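Local coordinates for type 4 fimbrial biogenesis protein PilY1 (Pseudomonas aeruginosa, PDB 3HX6) that takes part in type IV pilus assembly, twitching motility and host-cell adhesion, with calcium binding and release apparently needed for twitching motility and control of pilus retraction, at residues Gly162-Asp170 and Leu179-Gln187. The protein carries 3 engineered substitutions. Sequence-based numbering, arbitrary orientation.
Sequences GGKGLFALD and LLWEIGVDQ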
loop_
_atom_site.group_PDB
_atom_site.type_symbol
_atom_site.label_atom_id
_atom_site.label_comp_id
_atom_site.label_asym_id
_atom_site.label_seq_id
_atom_site.Cartn_x
_atom_site.Cartn_y
_atom_site.Cartn_z
ATOM N N GLY A 162 2.513 17.147 -33.197
ATOM C CA GLY A 162 2.922 16.704 -34.518
ATOM C C GLY A 162 1.812 16.612 -35.545
ATOM O O GLY A 162 2.052 16.774 -36.742
ATOM N N GLY A 163 0.596 16.345 -35.082
ATOM C CA GLY A 163 -0.534 16.237 -35.987
ATOM C C GLY A 163 -1.825 16.075 -35.211
ATOM O O GLY A 163 -1.807 16.012 -33.983
ATOM N N LYS A 164 -2.946 16.015 -35.922
ATOM C CA LYS A 164 -4.243 15.857 -35.281
ATOM C C LYS A 164 -4.646 14.395 -35.388
ATOM O O LYS A 164 -5.191 13.955 -36.400
ATOM C CB LYS A 164 -5.275 16.753 -35.964
ATOM C CG LYS A 164 -4.899 18.230 -35.935
ATOM C CD LYS A 164 -5.816 19.061 -36.819
ATOM C CE LYS A 164 -5.434 20.530 -36.767
ATOM N NZ LYS A 164 -6.268 21.357 -37.687
ATOM N N GLY A 165 -4.363 13.634 -34.342
ATOM C CA GLY A 165 -4.698 12.228 -34.384
ATOM C C GLY A 165 -4.654 11.551 -33.037
ATOM O O GLY A 165 -3.963 11.988 -32.110
ATOM N N LEU A 166 -5.395 10.458 -32.952
ATOM C CA LEU A 166 -5.501 9.659 -31.746
ATOM C C LEU A 166 -5.258 8.212 -32.133
ATOM O O LEU A 166 -5.528 7.820 -33.264
ATOM C CB LEU A 166 -6.923 9.785 -31.186
ATOM C CG LEU A 166 -7.222 10.488 -29.864
ATOM C CD1 LEU A 166 -6.248 11.605 -29.643
ATOM C CD2 LEU A 166 -8.668 11.000 -29.875
ATOM N N PHE A 167 -4.728 7.424 -31.208
ATOM C CA PHE A 167 -4.536 6.012 -31.466
ATOM C C PHE A 167 -4.646 5.235 -30.163
ATOM O O PHE A 167 -4.454 5.783 -29.073
ATOM C CB PHE A 167 -3.199 5.723 -32.171
ATOM C CG PHE A 167 -1.981 6.079 -31.369
ATOM C CD1 PHE A 167 -1.341 7.302 -31.553
ATOM C CD2 PHE A 167 -1.456 5.176 -30.446
ATOM C CE1 PHE A 167 -0.186 7.621 -30.829
ATOM C CE2 PHE A 167 -0.308 5.484 -29.719
ATOM C CZ PHE A 167 0.330 6.709 -29.911
ATOM N N ALA A 168 -4.991 3.959 -30.288
ATOM C CA ALA A 168 -5.137 3.091 -29.135
ATOM C C ALA A 168 -4.392 1.800 -29.418
ATOM O O ALA A 168 -4.452 1.272 -30.526
ATOM C CB ALA A 168 -6.618 2.802 -28.877
ATOM N N LEU A 169 -3.666 1.306 -28.426
ATOM C CA LEU A 169 -2.939 0.061 -28.589
ATOM C C LEU A 169 -3.438 -0.908 -27.531
ATOM O O LEU A 169 -3.855 -0.488 -26.446
ATOM C CB LEU A 169 -1.431 0.281 -28.397
ATOM C CG LEU A 169 -0.754 1.364 -29.248
ATOM C CD1 LEU A 169 0.712 1.498 -28.839
ATOM C CD2 LEU A 169 -0.876 1.018 -30.716
ATOM N N ASP A 170 -3.429 -2.196 -27.861
ATOM C CA ASP A 170 -3.824 -3.222 -26.908
ATOM C C ASP A 170 -2.487 -3.599 -26.297
ATOM O O ASP A 170 -1.648 -4.211 -26.955
ATOM C CB ASP A 170 -4.427 -4.443 -27.606
ATOM C CG ASP A 170 -4.900 -5.497 -26.619
ATOM O OD1 ASP A 170 -4.190 -5.740 -25.618
ATOM O OD2 ASP A 170 -5.976 -6.086 -26.843
ATOM N N LEU A 179 -2.248 -2.930 -32.619
ATOM C CA LEU A 179 -2.816 -1.631 -32.951
ATOM C C LEU A 179 -4.327 -1.794 -33.072
ATOM O O LEU A 179 -4.808 -2.471 -33.984
ATOM C CB LEU A 179 -2.252 -1.121 -34.280
ATOM C CG LEU A 179 -2.955 0.115 -34.850
ATOM C CD1 LEU A 179 -2.881 1.259 -33.847
ATOM C CD2 LEU A 179 -2.309 0.514 -36.170
ATOM N N LEU A 180 -5.072 -1.183 -32.154
ATOM C CA LEU A 180 -6.526 -1.275 -32.181
ATOM C C LEU A 180 -7.102 -0.344 -33.237
ATOM O O LEU A 180 -7.935 -0.749 -34.048
ATOM C CB LEU A 180 -7.104 -0.929 -30.809
ATOM C CG LEU A 180 -6.799 -1.944 -29.703
ATOM C CD1 LEU A 180 -7.227 -1.388 -28.354
ATOM C CD2 LEU A 180 -7.515 -3.254 -30.009
ATOM N N TRP A 181 -6.665 0.910 -33.221
ATOM C CA TRP A 181 -7.134 1.877 -34.198
ATOM C C TRP A 181 -6.366 3.191 -34.183
ATOM O O TRP A 181 -5.601 3.481 -33.262
ATOM C CB TRP A 181 -8.634 2.162 -34.022
ATOM C CG TRP A 181 -9.094 2.395 -32.603
ATOM C CD1 TRP A 181 -9.735 1.498 -31.797
ATOM C CD2 TRP A 181 -8.973 3.603 -31.839
ATOM N NE1 TRP A 181 -10.024 2.072 -30.579
ATOM C CE2 TRP A 181 -9.567 3.363 -30.577
ATOM C CE3 TRP A 181 -8.422 4.865 -32.095
ATOM C CZ2 TRP A 181 -9.622 4.338 -29.574
ATOM C CZ3 TRP A 181 -8.478 5.838 -31.094
ATOM C CH2 TRP A 181 -9.074 5.565 -29.850
ATOM N N GLU A 182 -6.581 3.970 -35.234
ATOM C CA GLU A 182 -5.960 5.273 -35.404
ATOM C C GLU A 182 -7.038 6.217 -35.904
ATOM O O GLU A 182 -7.748 5.904 -36.854
ATOM C CB GLU A 182 -4.839 5.211 -36.441
ATOM C CG GLU A 182 -3.634 4.388 -36.038
ATOM C CD GLU A 182 -2.550 4.409 -37.103
ATOM O OE1 GLU A 182 -2.819 3.951 -38.237
ATOM O OE2 GLU A 182 -1.432 4.888 -36.810
ATOM N N ILE A 183 -7.168 7.364 -35.254
ATOM C CA ILE A 183 -8.159 8.354 -35.647
ATOM C C ILE A 183 -7.446 9.595 -36.162
ATOM O O ILE A 183 -6.418 9.992 -35.621
ATOM C CB ILE A 183 -9.049 8.773 -34.455
ATOM C CG1 ILE A 183 -9.839 7.574 -33.941
ATOM C CG2 ILE A 183 -10.002 9.885 -34.877
ATOM C CD1 ILE A 183 -10.802 7.921 -32.826
ATOM N N GLY A 184 -7.996 10.191 -37.213
ATOM C CA GLY A 184 -7.424 11.396 -37.784
ATOM C C GLY A 184 -8.569 12.310 -38.164
ATOM O O GLY A 184 -9.729 11.984 -37.896
ATOM N N VAL A 185 -8.267 13.446 -38.789
ATOM C CA VAL A 185 -9.324 14.367 -39.186
ATOM C C VAL A 185 -10.257 13.677 -40.169
ATOM O O VAL A 185 -11.444 13.991 -40.232
ATOM C CB VAL A 185 -8.765 15.656 -39.826
ATOM C CG1 VAL A 185 -7.966 16.433 -38.791
ATOM C CG2 VAL A 185 -7.898 15.316 -41.035
ATOM N N ASP A 186 -9.718 12.728 -40.928
ATOM C CA ASP A 186 -10.519 11.983 -41.890
ATOM C C ASP A 186 -11.664 11.246 -41.195
ATOM O O ASP A 186 -12.760 11.144 -41.737
ATOM C CB ASP A 186 -9.640 10.978 -42.636
ATOM C CG ASP A 186 -8.777 11.633 -43.698
ATOM O OD1 ASP A 186 -7.742 11.040 -44.068
ATOM O OD2 ASP A 186 -9.136 12.734 -44.163
ATOM N N GLN A 187 -11.400 10.729 -40.000
ATOM C CA GLN A 187 -12.413 10.007 -39.239
ATOM C C GLN A 187 -13.240 10.945 -38.365
ATOM O O GLN A 187 -14.432 10.719 -38.146
ATOM C CB GLN A 187 -11.760 8.947 -38.348
ATOM C CG GLN A 187 -11.216 7.744 -39.089
ATOM C CD GLN A 187 -10.048 8.084 -39.991
ATOM O OE1 GLN A 187 -9.047 8.646 -39.545
ATOM N NE2 GLN A 187 -10.164 7.732 -41.266
HETATM O O HOH W 1 -5.551 14.097 -39.184
#
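A168 and W181 give a clear example of how a beta bulge lets one small residue pair with two neighbours at once. Strands 165-170 and 179-184 run antiparallel, and A168 N donates to W181 O at 3.1 Å while A168 O accepts from L180 N at 3.0 Å, this second bond being the more bent (145° at the hydrogen). L180 and W181 thus both face A168, and the extra residue shifts the register before L169 pairs with L179.

The W181 side chain can be followed outward. Its CB carries CG between the backbone N and the carbonyl carbon (chi1 46°), which folds the indole back over the partner strand. CD2 and NE1 lie slightly farther from A168 CB than CE2 and CZ2, CZ2 being 3.4 Å from it, so the methyl sits over one face of the six-membered ring in a CH-pi contact, off-centre toward the rim. CE3 and CZ3 continue beside the F167 backbone, CZ3 lies 4.2 Å from L166 CB, and CH2, at the far rim, still touches A168 CB. The indole NE1 is hydrogen-bonded to M230 O, just after strand 223-229 of the next blade, which, with the A168 methyl over one face, helps hold the ring in this rotation.

L180 lies along D170, its CG 4.0 Å from D170 CB. Beyond W181 regular pairing resumes: L166 and I183 exchange two backbone bonds, and their CB atoms meet on the face that W181 shares. L169 CD2 touches L179 CD1 at 3.7 Å on the other face, with F167 and E182.

This is a classic bulge in the outer hairpin of a four-stranded antiparallel blade, W181 and I183 packing on I228 of the neighbouring blade, in the beta-propeller of the C-terminal domain of PilY1.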